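Local coordinates for m3DLH protein (Halieaceae bacterium, PDB 7JKA) that probably hydrolyses dienelactones and related esters, and possibly phosphotriesters, as a member of the dienelactone hydrolase family within the alpha/beta-hydrolase superfamily, at residues A[102-107]-A[157-162]; A[95-100]-A[131-136]; A[30-35]-A[113-118]; A[59-64]-A[216-221]. All blocks are in the same frame, centred on the assembly; numbering follows the deposited sequence.

Starting from the N terminus, contact 3 closes the first loop, bringing strand 27-35 together with the C-terminal end of helix 101-116. Contact 4 starts on the first helix, 56-67, and closes only at 216-221, so it crosses contact 3 and encloses contacts 1 and 2. Contact 2 joins helix 90-98 to the start of helix 133-143, and contact 1 joins helix 101-116 to the loop after strand 150-154. These two cross each other and both cross contact 3. Contacts 1 and 2 also touch, their centres about 6 Å apart, whereas contacts 1 and 4 lie on opposite sides of the chain centre. Phe131 of contact 2 packs against Arg61 and Thr216 of contact 4.

Contact 1. Residues A[102-107]-A[157-162]; sequences AAWRAL and GLLPEL
In this alpha/beta-hydrolase fold, Trp104 and Arg105 of helix 101-116 reach across to Leu159 and Leu162 in the loop between strands 150-154 and 172-178. The contact has two separate points. At the first, the far corner of the indole meets a methyl, Trp104 CH2 lying 4.0 Å from Leu159 CD2, with the indole and the leucine alongside each other and running opposite ways. Trp104 is sent toward the loop by placing CG anti to the backbone N (chi1 -170°), and its buried NE1 is hydrogen-bonded to Thr137 OG1 on helix 133-143. At the second point the Arg105 chain, extended from CG to NE, brings its guanidinium up to Leu162, which reaches for it from the loop. Leu162 CD1 sits over one face of that group, 3.7 Å above the plane and shifted toward the rim, and its nearest guanidinium atom is Arg105 NH1 at 3.9 Å. Leu162 CG is also 4.0 Å from Arg105 NH2. The charge itself is met elsewhere: Arg105 NH2 forms salt bridges with Asp165 OD2 and Glu140 OE1. The leucine thus covers a face while Asp165 and Glu140 hold NH2. Because Asp165 OD2 accepts from Leu162 N as well as from Arg105 NH2, this one oxygen ties the helix side chain to the loop backbone.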
loop_
_atom_site.group_PDB
_atom_site.type_symbol
_atom_site.label_atom_id
_atom_site.label_comp_id
_atom_site.label_asym_id
_atom_site.label_seq_id
_atom_site.Cartn_x
_atom_site.Cartn_y
_atom_site.Cartn_z
ATOM N N ALA A 102 -15.701 -1.092 -7.104
ATOM C CA ALA A 102 -15.763 0.304 -7.534
ATOM C C ALA A 102 -15.577 1.253 -6.360
ATOM O O ALA A 102 -14.831 2.235 -6.464
ATOM C CB ALA A 102 -17.091 0.583 -8.240
ATOM N N ALA A 103 -16.234 0.975 -5.231
ATOM C CA ALA A 103 -16.085 1.852 -4.070
ATOM C C ALA A 103 -14.686 1.737 -3.482
ATOM O O ALA A 103 -14.098 2.731 -3.036
ATOM C CB ALA A 103 -17.135 1.510 -3.012
ATOM N N TRP A 104 -14.149 0.519 -3.477
ATOM C CA TRP A 104 -12.799 0.291 -2.997
ATOM C C TRP A 104 -11.801 1.057 -3.844
ATOM O O TRP A 104 -10.926 1.744 -3.317
ATOM C CB TRP A 104 -12.552 -1.211 -3.039
ATOM C CG TRP A 104 -11.317 -1.736 -2.386
ATOM C CD1 TRP A 104 -10.439 -1.075 -1.608
ATOM C CD2 TRP A 104 -10.849 -3.081 -2.493
ATOM N NE1 TRP A 104 -9.415 -1.932 -1.218
ATOM C CE2 TRP A 104 -9.673 -3.176 -1.735
ATOM C CE3 TRP A 104 -11.338 -4.216 -3.144
ATOM C CZ2 TRP A 104 -8.939 -4.372 -1.635
ATOM C CZ3 TRP A 104 -10.631 -5.404 -3.033
ATOM C CH2 TRP A 104 -9.456 -5.472 -2.281
ATOM N N ARG A 105 -11.941 0.963 -5.165
ATOM C CA ARG A 105 -11.007 1.665 -6.040
ATOM C C ARG A 105 -11.195 3.166 -5.950
ATOM O O ARG A 105 -10.220 3.906 -6.071
ATOM C CB ARG A 105 -11.174 1.175 -7.473
ATOM C CG ARG A 105 -10.640 -0.246 -7.616
ATOM C CD ARG A 105 -11.094 -0.944 -8.872
ATOM N NE ARG A 105 -10.596 -2.325 -8.855
ATOM C CZ ARG A 105 -10.372 -3.069 -9.931
ATOM N NH1 ARG A 105 -10.568 -2.570 -11.148
ATOM N NH2 ARG A 105 -9.904 -4.314 -9.778
ATOM N N ALA A 106 -12.417 3.626 -5.675
ATOM C CA ALA A 106 -12.655 5.061 -5.579
ATOM C C ALA A 106 -11.958 5.674 -4.374
ATOM O O ALA A 106 -11.432 6.791 -4.472
ATOM C CB ALA A 106 -14.153 5.331 -5.514
ATOM N N LEU A 107 -11.976 4.997 -3.220
ATOM C CA LEU A 107 -11.264 5.550 -2.072
ATOM C C LEU A 107 -9.750 5.487 -2.281
ATOM O O LEU A 107 -9.015 6.331 -1.759
ATOM C CB LEU A 107 -11.695 4.851 -0.773
ATOM C CG LEU A 107 -11.285 3.418 -0.437
ATOM C CD1 LEU A 107 -9.867 3.346 0.100
ATOM C CD2 LEU A 107 -12.326 2.843 0.570
ATOM N N GLY A 157 -2.890 -9.761 1.460
ATOM C CA GLY A 157 -3.820 -10.683 0.835
ATOM C C GLY A 157 -3.968 -10.368 -0.638
ATOM O O GLY A 157 -3.785 -9.227 -1.080
ATOM N N LEU A 158 -4.256 -11.397 -1.416
ATOM C CA LEU A 158 -4.364 -11.280 -2.856
ATOM C C LEU A 158 -5.720 -11.806 -3.296
ATOM O O LEU A 158 -6.261 -12.752 -2.712
ATOM C CB LEU A 158 -3.247 -12.071 -3.548
ATOM C CG LEU A 158 -1.854 -11.593 -3.131
ATOM C CD1 LEU A 158 -0.816 -12.632 -3.557
ATOM C CD2 LEU A 158 -1.532 -10.220 -3.712
ATOM N N LEU A 159 -6.271 -11.207 -4.338
ATOM C CA LEU A 159 -7.516 -11.741 -4.861
ATOM C C LEU A 159 -7.539 -11.540 -6.367
ATOM O O LEU A 159 -6.793 -10.714 -6.903
ATOM C CB LEU A 159 -8.735 -11.090 -4.196
ATOM C CG LEU A 159 -9.245 -9.755 -4.718
ATOM C CD1 LEU A 159 -10.629 -9.492 -4.127
ATOM C CD2 LEU A 159 -8.286 -8.654 -4.316
ATOM N N PRO A 160 -8.396 -12.265 -7.072
ATOM C CA PRO A 160 -8.384 -12.174 -8.533
ATOM C C PRO A 160 -8.807 -10.808 -9.047
ATOM O O PRO A 160 -9.583 -10.079 -8.417
ATOM C CB PRO A 160 -9.390 -13.249 -8.954
ATOM C CG PRO A 160 -9.432 -14.190 -7.803
ATOM C CD PRO A 160 -9.304 -13.324 -6.603
ATOM N N GLU A 161 -8.294 -10.483 -10.230
ATOM C CA GLU A 161 -8.696 -9.281 -10.949
ATOM C C GLU A 161 -10.178 -9.335 -11.321
ATOM O O GLU A 161 -10.831 -10.380 -11.253
ATOM C CB GLU A 161 -7.894 -9.129 -12.241
ATOM C CG GLU A 161 -8.274 -10.195 -13.291
ATOM C CD GLU A 161 -7.520 -10.055 -14.617
ATOM O OE1 GLU A 161 -6.651 -9.168 -14.730
ATOM O OE2 GLU A 161 -7.808 -10.849 -15.549
ATOM N N LEU A 162 -10.691 -8.170 -11.729
ATOM C CA LEU A 162 -11.916 -8.107 -12.509
ATOM C C LEU A 162 -11.559 -8.300 -13.983
ATOM O O LEU A 162 -10.442 -7.975 -14.403
ATOM C CB LEU A 162 -12.610 -6.769 -12.316
ATOM C CG LEU A 162 -13.093 -6.387 -10.912
ATOM C CD1 LEU A 162 -13.667 -4.992 -10.969
ATOM C CD2 LEU A 162 -14.150 -7.361 -10.414
#

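Contact 2. Residues A[95-100]-A[131-136]; sequences EGLFGD and FCFGGT
Phe133, whose ring meets Leu97 and Phe98 of helix 90-98, opens helix 133-143 directly after Cys132, in a sequence consistent with the nucleophile elbow of an alpha/beta-hydrolase. As in other dienelactone hydrolases, Cys132 is probably the nucleophile, and its positive phi (54°) suits the strained turn of such an elbow. The apolar contacts come first. Leu97 crosses Phe133 at about a right angle and sets a methyl at the ring edge, Leu97 CD1 lying 3.6 Å from Phe133 CZ and 3.8 Å from Phe133 CE2. The aromatic pair is oblique: the Phe98 and Phe133 planes are inclined at 57° with centroids 5.9 Å apart, and Phe98 CE1 approaches Phe133 CE1 to 3.6 Å in the plane of the Phe133 ring. With chi1 at -178° the Phe133 ring extends to both. Trp104 of helix 101-116 adds a third group, its ring almost parallel to that of Phe133. Replacing Phe133 with an alanine would probably open a gap between the two helices and leave Leu97 CD1 and Phe98 CE1 without their partner. Backbone bonds shape the elbow side: Thr136 N donates to Cys132 O at 3.2 Å, and Gly134 is so close to Phe131 O that a beta carbon would be crowded there. On the other segment, Asp100 caps the following helix, its OD1 accepting from Ala103 N. Farther along helix 133-143, Thr136 OG1 is hydrogen-bonded to Gly157 O.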
loop_
_atom_site.group_PDB
_atom_site.type_symbol
_atom_site.label_atom_id
_atom_site.label_comp_id
_atom_site.label_asym_id
_atom_site.label_seq_id
_atom_site.Cartn_x
_atom_site.Cartn_y
_atom_site.Cartn_z
ATOM N N GLU A 95 -14.715 -7.415 3.560
ATOM C CA GLU A 95 -15.583 -8.117 2.622
ATOM C C GLU A 95 -16.520 -7.154 1.914
ATOM O O GLU A 95 -16.856 -7.371 0.748
ATOM C CB GLU A 95 -16.352 -9.231 3.338
ATOM C CG GLU A 95 -15.407 -10.364 3.755
ATOM C CD GLU A 95 -16.128 -11.515 4.411
ATOM O OE1 GLU A 95 -17.356 -11.398 4.615
ATOM O OE2 GLU A 95 -15.461 -12.529 4.724
ATOM N N GLY A 96 -16.938 -6.075 2.581
ATOM C CA GLY A 96 -17.763 -5.101 1.895
ATOM C C GLY A 96 -17.020 -4.459 0.747
ATOM O O GLY A 96 -17.594 -4.189 -0.307
ATOM N N LEU A 97 -15.719 -4.251 0.921
ATOM C CA LEU A 97 -14.920 -3.692 -0.160
ATOM C C LEU A 97 -14.615 -4.736 -1.233
ATOM O O LEU A 97 -14.666 -4.410 -2.421
ATOM C CB LEU A 97 -13.649 -3.055 0.403
ATOM C CG LEU A 97 -13.951 -1.804 1.252
ATOM C CD1 LEU A 97 -12.688 -1.354 1.965
ATOM C CD2 LEU A 97 -14.472 -0.674 0.365
ATOM N N PHE A 98 -14.347 -6.006 -0.856
ATOM C CA PHE A 98 -14.237 -7.065 -1.862
ATOM C C PHE A 98 -15.455 -7.106 -2.775
ATOM O O PHE A 98 -15.334 -7.394 -3.972
ATOM C CB PHE A 98 -14.074 -8.443 -1.213
ATOM C CG PHE A 98 -12.807 -8.625 -0.402
ATOM C CD1 PHE A 98 -11.644 -7.926 -0.688
ATOM C CD2 PHE A 98 -12.789 -9.545 0.639
ATOM C CE1 PHE A 98 -10.480 -8.142 0.074
ATOM C CE2 PHE A 98 -11.655 -9.747 1.405
ATOM C CZ PHE A 98 -10.499 -9.044 1.122
ATOM N N GLY A 99 -16.653 -6.894 -2.216
ATOM C CA GLY A 99 -17.857 -7.004 -3.003
ATOM C C GLY A 99 -18.293 -5.720 -3.668
ATOM O O GLY A 99 -19.330 -5.695 -4.337
ATOM N N ASP A 100 -17.526 -4.637 -3.498
ATOM C CA ASP A 100 -17.826 -3.344 -4.096
ATOM C C ASP A 100 -16.476 -2.787 -4.561
ATOM O O ASP A 100 -15.912 -1.839 -4.005
ATOM C CB ASP A 100 -18.538 -2.416 -3.108
ATOM C CG ASP A 100 -19.053 -1.154 -3.756
ATOM O OD1 ASP A 100 -18.685 -0.871 -4.917
ATOM O OD2 ASP A 100 -19.838 -0.446 -3.091
ATOM N N PHE A 131 0.244 -2.315 3.235
ATOM C CA PHE A 131 0.528 -3.338 4.224
ATOM C C PHE A 131 -0.755 -4.121 4.435
ATOM O O PHE A 131 -1.801 -3.530 4.674
ATOM C CB PHE A 131 1.014 -2.677 5.520
ATOM C CG PHE A 131 2.241 -1.868 5.317
ATOM C CD1 PHE A 131 2.170 -0.565 4.852
ATOM C CD2 PHE A 131 3.482 -2.466 5.480
ATOM C CE1 PHE A 131 3.331 0.162 4.609
ATOM C CE2 PHE A 131 4.659 -1.756 5.245
ATOM C CZ PHE A 131 4.579 -0.441 4.787
ATOM N N CYS A 132 -0.682 -5.446 4.330
ATOM C CA CYS A 132 -1.862 -6.330 4.489
ATOM C C CYS A 132 -2.957 -5.863 3.548
ATOM O O CYS A 132 -2.705 -5.719 2.344
ATOM C CB CYS A 132 -2.307 -6.373 5.920
ATOM S SG CYS A 132 -1.087 -6.968 6.858
ATOM N N PHE A 133 -4.163 -5.611 4.055
ATOM C CA PHE A 133 -5.251 -5.168 3.188
ATOM C C PHE A 133 -4.896 -3.891 2.433
ATOM O O PHE A 133 -5.366 -3.701 1.311
ATOM C CB PHE A 133 -6.520 -4.949 4.027
ATOM C CG PHE A 133 -7.715 -4.536 3.215
ATOM C CD1 PHE A 133 -8.443 -5.466 2.480
ATOM C CD2 PHE A 133 -8.119 -3.209 3.195
ATOM C CE1 PHE A 133 -9.565 -5.071 1.729
ATOM C CE2 PHE A 133 -9.240 -2.810 2.459
ATOM C CZ PHE A 133 -9.954 -3.741 1.723
ATOM N N GLY A 134 -4.046 -3.035 3.013
ATOM C CA GLY A 134 -3.529 -1.885 2.271
ATOM C C GLY A 134 -2.746 -2.258 1.028
ATOM O O GLY A 134 -2.785 -1.538 0.018
ATOM N N GLY A 135 -2.022 -3.377 1.072
ATOM C CA GLY A 135 -1.338 -3.842 -0.124
ATOM C C GLY A 135 -2.327 -4.320 -1.164
ATOM O O GLY A 135 -2.165 -4.050 -2.359
ATOM N N THR A 136 -3.338 -5.073 -0.726
ATOM C CA THR A 136 -4.396 -5.474 -1.636
ATOM C C THR A 136 -5.002 -4.236 -2.284
ATOM O O THR A 136 -5.271 -4.223 -3.489
ATOM C CB THR A 136 -5.457 -6.262 -0.864
ATOM O OG1 THR A 136 -4.825 -7.172 0.059
ATOM C CG2 THR A 136 -6.382 -7.000 -1.833
#

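Contact 3. Residues A[30-35]-A[113-118]; sequences GELHWD and DTLVAQ
His33 NE2 donates to Glu31 OE1 over 2.7 Å, a His-carboxylate bond between the two strand neighbours of Leu32, the residue that makes the contact with Leu115 and Gln118. The imidazole meets the carboxylate oxygen on its anti side, 33° out of the carboxylate plane, so the pairing is somewhat skewed. Neither Glu31 nor His33 touches 113-118, while Leu32 is directed toward it. Leu32, its chi1 near 180° (-176°), offers one methyl to each partner. Leu32 CD1 meets Leu115 CD1 at 3.9 Å, the two side chains crossing at about a right angle. Leu32 CD2 lies 4.1 Å from Gln118 CG, so it is the aliphatic base of the glutamine that does the touching. The amide beyond is folded back by a bend at chi2 (-48°), which lets Gln118 NE2 donate to Thr114 O at 2.9 Å with the acceptor nearly in the amide plane. Gln118 OE1 accepts from Arg17 NH2 on strand 14-22. Bound at both ends, the amide has its rotation fixed. Were the glutamine shortened to an alanine, Leu32 CD2 would probably lose its cover, and Thr114 O and Arg17 NH2 their amide partner. In the alpha/beta-hydrolase fold the contact seats the end of helix 101-116 on one face of the sheet, near its border: Leu32 packs there with Arg17 of the adjacent antiparallel strand, while His33 turns to the other face and rests on Ala62, Arg63 and Ala66 of helix 56-67.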
loop_
_atom_site.group_PDB
_atom_site.type_symbol
_atom_site.label_atom_id
_atom_site.label_comp_id
_atom_site.label_asym_id
_atom_site.label_seq_id
_atom_site.Cartn_x
_atom_site.Cartn_y
_atom_site.Cartn_z
ATOM N N GLY A 30 -6.286 11.978 5.782
ATOM C CA GLY A 30 -4.981 11.380 5.663
ATOM C C GLY A 30 -3.913 12.281 6.252
ATOM O O GLY A 30 -4.199 13.280 6.920
ATOM N N GLU A 31 -2.668 11.902 6.005
ATOM C CA GLU A 31 -1.539 12.635 6.555
ATOM C C GLU A 31 -0.399 12.612 5.550
ATOM O O GLU A 31 0.043 11.532 5.134
ATOM C CB GLU A 31 -1.125 12.034 7.906
ATOM C CG GLU A 31 -0.115 12.857 8.672
ATOM C CD GLU A 31 0.102 12.314 10.066
ATOM O OE1 GLU A 31 0.831 11.333 10.205
ATOM O OE2 GLU A 31 -0.469 12.866 11.035
ATOM N N LEU A 32 0.065 13.794 5.146
ATOM C CA LEU A 32 1.180 13.922 4.213
ATOM C C LEU A 32 2.454 14.125 5.012
ATOM O O LEU A 32 2.483 14.962 5.918
ATOM C CB LEU A 32 0.994 15.094 3.238
ATOM C CG LEU A 32 2.094 15.196 2.172
ATOM C CD1 LEU A 32 1.823 14.191 1.030
ATOM C CD2 LEU A 32 2.267 16.600 1.618
ATOM N N HIS A 33 3.491 13.350 4.682
ATOM C CA HIS A 33 4.828 13.485 5.249
ATOM C C HIS A 33 5.793 13.884 4.151
ATOM O O HIS A 33 5.757 13.324 3.054
ATOM C CB HIS A 33 5.291 12.171 5.899
ATOM C CG HIS A 33 4.510 11.813 7.124
ATOM N ND1 HIS A 33 5.072 11.793 8.380
ATOM C CD2 HIS A 33 3.204 11.479 7.282
ATOM C CE1 HIS A 33 4.139 11.480 9.265
ATOM N NE2 HIS A 33 3.005 11.263 8.623
ATOM N N TRP A 34 6.652 14.861 4.434
ATOM C CA TRP A 34 7.597 15.303 3.420
ATOM C C TRP A 34 8.799 15.905 4.130
ATOM O O TRP A 34 8.744 16.225 5.318
ATOM C CB TRP A 34 6.945 16.289 2.435
ATOM C CG TRP A 34 6.776 17.681 2.972
ATOM C CD1 TRP A 34 7.586 18.750 2.703
ATOM C CD2 TRP A 34 5.759 18.165 3.872
ATOM N NE1 TRP A 34 7.136 19.867 3.372
ATOM C CE2 TRP A 34 6.025 19.534 4.103
ATOM C CE3 TRP A 34 4.653 17.575 4.514
ATOM C CZ2 TRP A 34 5.235 20.324 4.935
ATOM C CZ3 TRP A 34 3.878 18.377 5.356
ATOM C CH2 TRP A 34 4.164 19.730 5.547
ATOM N N ASP A 35 9.895 16.045 3.392
ATOM C CA ASP A 35 11.100 16.698 3.898
ATOM C C ASP A 35 11.098 18.136 3.403
ATOM O O ASP A 35 11.193 18.374 2.196
ATOM C CB ASP A 35 12.340 15.934 3.428
ATOM C CG ASP A 35 13.657 16.554 3.891
ATOM O OD1 ASP A 35 13.672 17.555 4.642
ATOM O OD2 ASP A 35 14.698 16.004 3.485
ATOM N N ASP A 113 -5.214 10.884 -6.031
ATOM C CA ASP A 113 -5.491 12.220 -6.555
ATOM C C ASP A 113 -5.096 13.290 -5.552
ATOM O O ASP A 113 -4.532 14.334 -5.922
ATOM C CB ASP A 113 -6.969 12.344 -6.885
ATOM C CG ASP A 113 -7.356 11.591 -8.133
ATOM O OD1 ASP A 113 -6.488 11.113 -8.890
ATOM O OD2 ASP A 113 -8.601 11.467 -8.332
ATOM N N THR A 114 -5.376 13.042 -4.279
ATOM C CA THR A 114 -5.013 14.006 -3.251
ATOM C C THR A 114 -3.497 14.147 -3.133
ATOM O O THR A 114 -2.983 15.261 -2.967
ATOM C CB THR A 114 -5.641 13.586 -1.931
ATOM O OG1 THR A 114 -7.049 13.422 -2.169
ATOM C CG2 THR A 114 -5.456 14.661 -0.932
ATOM N N LEU A 115 -2.769 13.036 -3.224
ATOM C CA LEU A 115 -1.316 13.123 -3.234
ATOM C C LEU A 115 -0.832 13.993 -4.391
ATOM O O LEU A 115 0.003 14.888 -4.218
ATOM C CB LEU A 115 -0.736 11.716 -3.328
ATOM C CG LEU A 115 0.765 11.648 -3.529
ATOM C CD1 LEU A 115 1.425 12.076 -2.233
ATOM C CD2 LEU A 115 1.121 10.197 -3.925
ATOM N N VAL A 116 -1.332 13.721 -5.596
ATOM C CA VAL A 116 -0.895 14.462 -6.774
ATOM C C VAL A 116 -1.234 15.947 -6.669
ATOM O O VAL A 116 -0.533 16.786 -7.236
ATOM C CB VAL A 116 -1.513 13.811 -8.029
ATOM C CG1 VAL A 116 -1.263 14.661 -9.258
ATOM C CG2 VAL A 116 -0.934 12.405 -8.222
ATOM N N ALA A 117 -2.293 16.289 -5.939
ATOM C CA ALA A 117 -2.696 17.677 -5.798
ATOM C C ALA A 117 -1.776 18.476 -4.890
ATOM O O ALA A 117 -1.900 19.702 -4.852
ATOM C CB ALA A 117 -4.128 17.730 -5.265
ATOM N N GLN A 118 -0.840 17.821 -4.183
ATOM C CA GLN A 118 0.027 18.554 -3.263
ATOM C C GLN A 118 1.186 19.208 -4.020
ATOM O O GLN A 118 1.747 18.605 -4.948
ATOM C CB GLN A 118 0.570 17.625 -2.170
ATOM C CG GLN A 118 -0.550 16.917 -1.377
ATOM C CD GLN A 118 -1.624 17.886 -0.917
ATOM O OE1 GLN A 118 -1.330 18.923 -0.323
ATOM N NE2 GLN A 118 -2.888 17.568 -1.219
#

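Contact 4. Residues A[59-64]-A[216-221]; sequences RERARR and TDPAAD
The Arg61 guanidinium has Thr216 O and Pro218 CD at its edge, near its plane, and Arg64 NH1 over one face, 3.4 Å above the plane and shifted toward the rim. Arg61 NH1 in turn lies over one face of the Arg64 guanidinium, which has Glu60 OE2 at its edge. This joins helix 56-67 of the alpha/beta-hydrolase fold to the loop between strand 203-208 and helix 232-250. The direct bond is short but bent: Arg61 NH2 lies 2.6 Å from Thr216 O, and its angle of 115° makes it weak. A bend at chi2 (-56°) turns the Arg61 chain on its way to the loop, and Pro218 CD packs 4.1 Å from Arg61 NH2. The stronger partner of Arg61 NH2 is Glu235 OE2, which also takes Arg64 NH1; this shared carboxylate probably offsets the closeness of the two arginines. Glu60 accepts three N-H groups, two from Arg63 and one from Arg64; OE2 takes both Arg63 NH2 and Arg64 NE. Thr216 OG1 is bonded to His155 NE2 and His57 NE2, tying the loop inward. Just beyond, an Asx turn shapes the chain: Ala219 N donates to Asp217 OD1 at 3.1 Å, approaching from above the carboxylate plane.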
loop_
_atom_site.group_PDB
_atom_site.type_symbol
_atom_site.label_atom_id
_atom_site.label_comp_id
_atom_site.label_asym_id
_atom_site.label_seq_id
_atom_site.Cartn_x
_atom_site.Cartn_y
_atom_site.Cartn_z
ATOM N N ARG A 59 1.688 5.809 9.602
ATOM C CA ARG A 59 2.315 7.122 9.728
ATOM C C ARG A 59 3.830 7.005 9.773
ATOM O O ARG A 59 4.548 7.813 9.166
ATOM C CB ARG A 59 1.807 7.833 10.984
ATOM C CG ARG A 59 0.309 8.134 11.009
ATOM C CD ARG A 59 -0.044 8.852 12.320
ATOM N NE ARG A 59 -1.446 9.228 12.329
ATOM C CZ ARG A 59 -2.398 8.578 12.990
ATOM N NH1 ARG A 59 -2.103 7.525 13.747
ATOM N NH2 ARG A 59 -3.651 9.001 12.904
ATOM N N GLU A 60 4.337 6.018 10.513
ATOM C CA GLU A 60 5.778 5.838 10.609
ATOM C C GLU A 60 6.369 5.452 9.255
ATOM O O GLU A 60 7.452 5.915 8.898
ATOM C CB GLU A 60 6.097 4.790 11.675
ATOM C CG GLU A 60 7.547 4.354 11.705
ATOM C CD GLU A 60 8.518 5.448 12.099
ATOM O OE1 GLU A 60 8.082 6.529 12.563
ATOM O OE2 GLU A 60 9.741 5.203 11.949
ATOM N N ARG A 61 5.663 4.640 8.461
ATOM C CA ARG A 61 6.209 4.308 7.148
ATOM C C ARG A 61 6.213 5.531 6.230
ATOM O O ARG A 61 7.153 5.736 5.458
ATOM C CB ARG A 61 5.432 3.147 6.528
ATOM C CG ARG A 61 5.385 1.913 7.417
ATOM C CD ARG A 61 6.793 1.489 7.764
ATOM N NE ARG A 61 6.949 0.287 8.607
ATOM C CZ ARG A 61 6.701 0.238 9.917
ATOM N NH1 ARG A 61 6.182 1.291 10.546
ATOM N NH2 ARG A 61 6.961 -0.870 10.608
ATOM N N ALA A 62 5.178 6.369 6.310
ATOM C CA ALA A 62 5.185 7.613 5.533
ATOM C C ALA A 62 6.333 8.504 5.988
ATOM O O ALA A 62 7.016 9.124 5.167
ATOM C CB ALA A 62 3.843 8.334 5.692
ATOM N N ARG A 63 6.559 8.580 7.295
ATOM C CA ARG A 63 7.698 9.346 7.790
ATOM C C ARG A 63 9.008 8.816 7.222
ATOM O O ARG A 63 9.853 9.594 6.775
ATOM C CB ARG A 63 7.721 9.314 9.313
ATOM C CG ARG A 63 8.630 10.339 9.948
ATOM C CD ARG A 63 8.835 10.020 11.419
ATOM N NE ARG A 63 9.578 8.767 11.537
ATOM C CZ ARG A 63 10.887 8.646 11.341
ATOM N NH1 ARG A 63 11.624 9.713 11.045
ATOM N NH2 ARG A 63 11.464 7.457 11.453
ATOM N N ARG A 64 9.188 7.491 7.217
ATOM C CA ARG A 64 10.425 6.915 6.694
ATOM C C ARG A 64 10.597 7.236 5.216
ATOM O O ARG A 64 11.708 7.531 4.762
ATOM C CB ARG A 64 10.434 5.408 6.940
ATOM C CG ARG A 64 10.451 5.035 8.418
ATOM C CD ARG A 64 10.424 3.502 8.598
ATOM N NE ARG A 64 10.296 3.174 10.013
ATOM C CZ ARG A 64 10.178 1.939 10.486
ATOM N NH1 ARG A 64 10.171 0.903 9.652
ATOM N NH2 ARG A 64 10.054 1.745 11.789
ATOM N N THR A 216 6.004 -6.602 9.097
ATOM C CA THR A 216 6.583 -5.270 9.249
ATOM C C THR A 216 6.174 -4.573 10.540
ATOM O O THR A 216 6.669 -3.470 10.810
ATOM C CB THR A 216 6.178 -4.359 8.087
ATOM O OG1 THR A 216 4.748 -4.192 8.114
ATOM C CG2 THR A 216 6.600 -4.925 6.748
ATOM N N ASP A 217 5.308 -5.168 11.355
ATOM C CA ASP A 217 4.761 -4.450 12.501
ATOM C C ASP A 217 5.321 -5.008 13.798
ATOM O O ASP A 217 4.973 -6.138 14.179
ATOM C CB ASP A 217 3.235 -4.538 12.513
ATOM C CG ASP A 217 2.606 -3.637 13.564
ATOM O OD1 ASP A 217 3.328 -2.798 14.149
ATOM O OD2 ASP A 217 1.387 -3.773 13.817
ATOM N N PRO A 218 6.172 -4.251 14.518
ATOM C CA PRO A 218 6.646 -4.698 15.837
ATOM C C PRO A 218 5.515 -5.006 16.807
ATOM O O PRO A 218 5.699 -5.772 17.759
ATOM C CB PRO A 218 7.487 -3.510 16.326
ATOM C CG PRO A 218 7.951 -2.837 15.089
ATOM C CD PRO A 218 6.816 -2.992 14.094
ATOM N N ALA A 219 4.340 -4.422 16.571
ATOM C CA ALA A 219 3.170 -4.626 17.415
ATOM C C ALA A 219 2.332 -5.826 16.986
ATOM O O ALA A 219 1.254 -6.043 17.550
ATOM C CB ALA A 219 2.300 -3.363 17.431
ATOM N N ALA A 220 2.804 -6.609 16.009
ATOM C CA ALA A 220 2.041 -7.768 15.555
ATOM C C ALA A 220 2.053 -8.887 16.585
ATOM O O ALA A 220 1.069 -9.625 16.704
ATOM C CB ALA A 220 2.590 -8.289 14.221
ATOM N N ASP A 221 3.144 -9.019 17.340
ATOM C CA ASP A 221 3.329 -10.133 18.266
ATOM C C ASP A 221 2.294 -10.138 19.387
ATOM O O ASP A 221 2.285 -11.050 20.220
ATOM C CB ASP A 221 4.743 -10.101 18.854
ATOM C CG ASP A 221 5.821 -10.222 17.787
ATOM O OD1 ASP A 221 5.491 -10.617 16.652
ATOM O OD2 ASP A 221 6.999 -9.928 18.084
#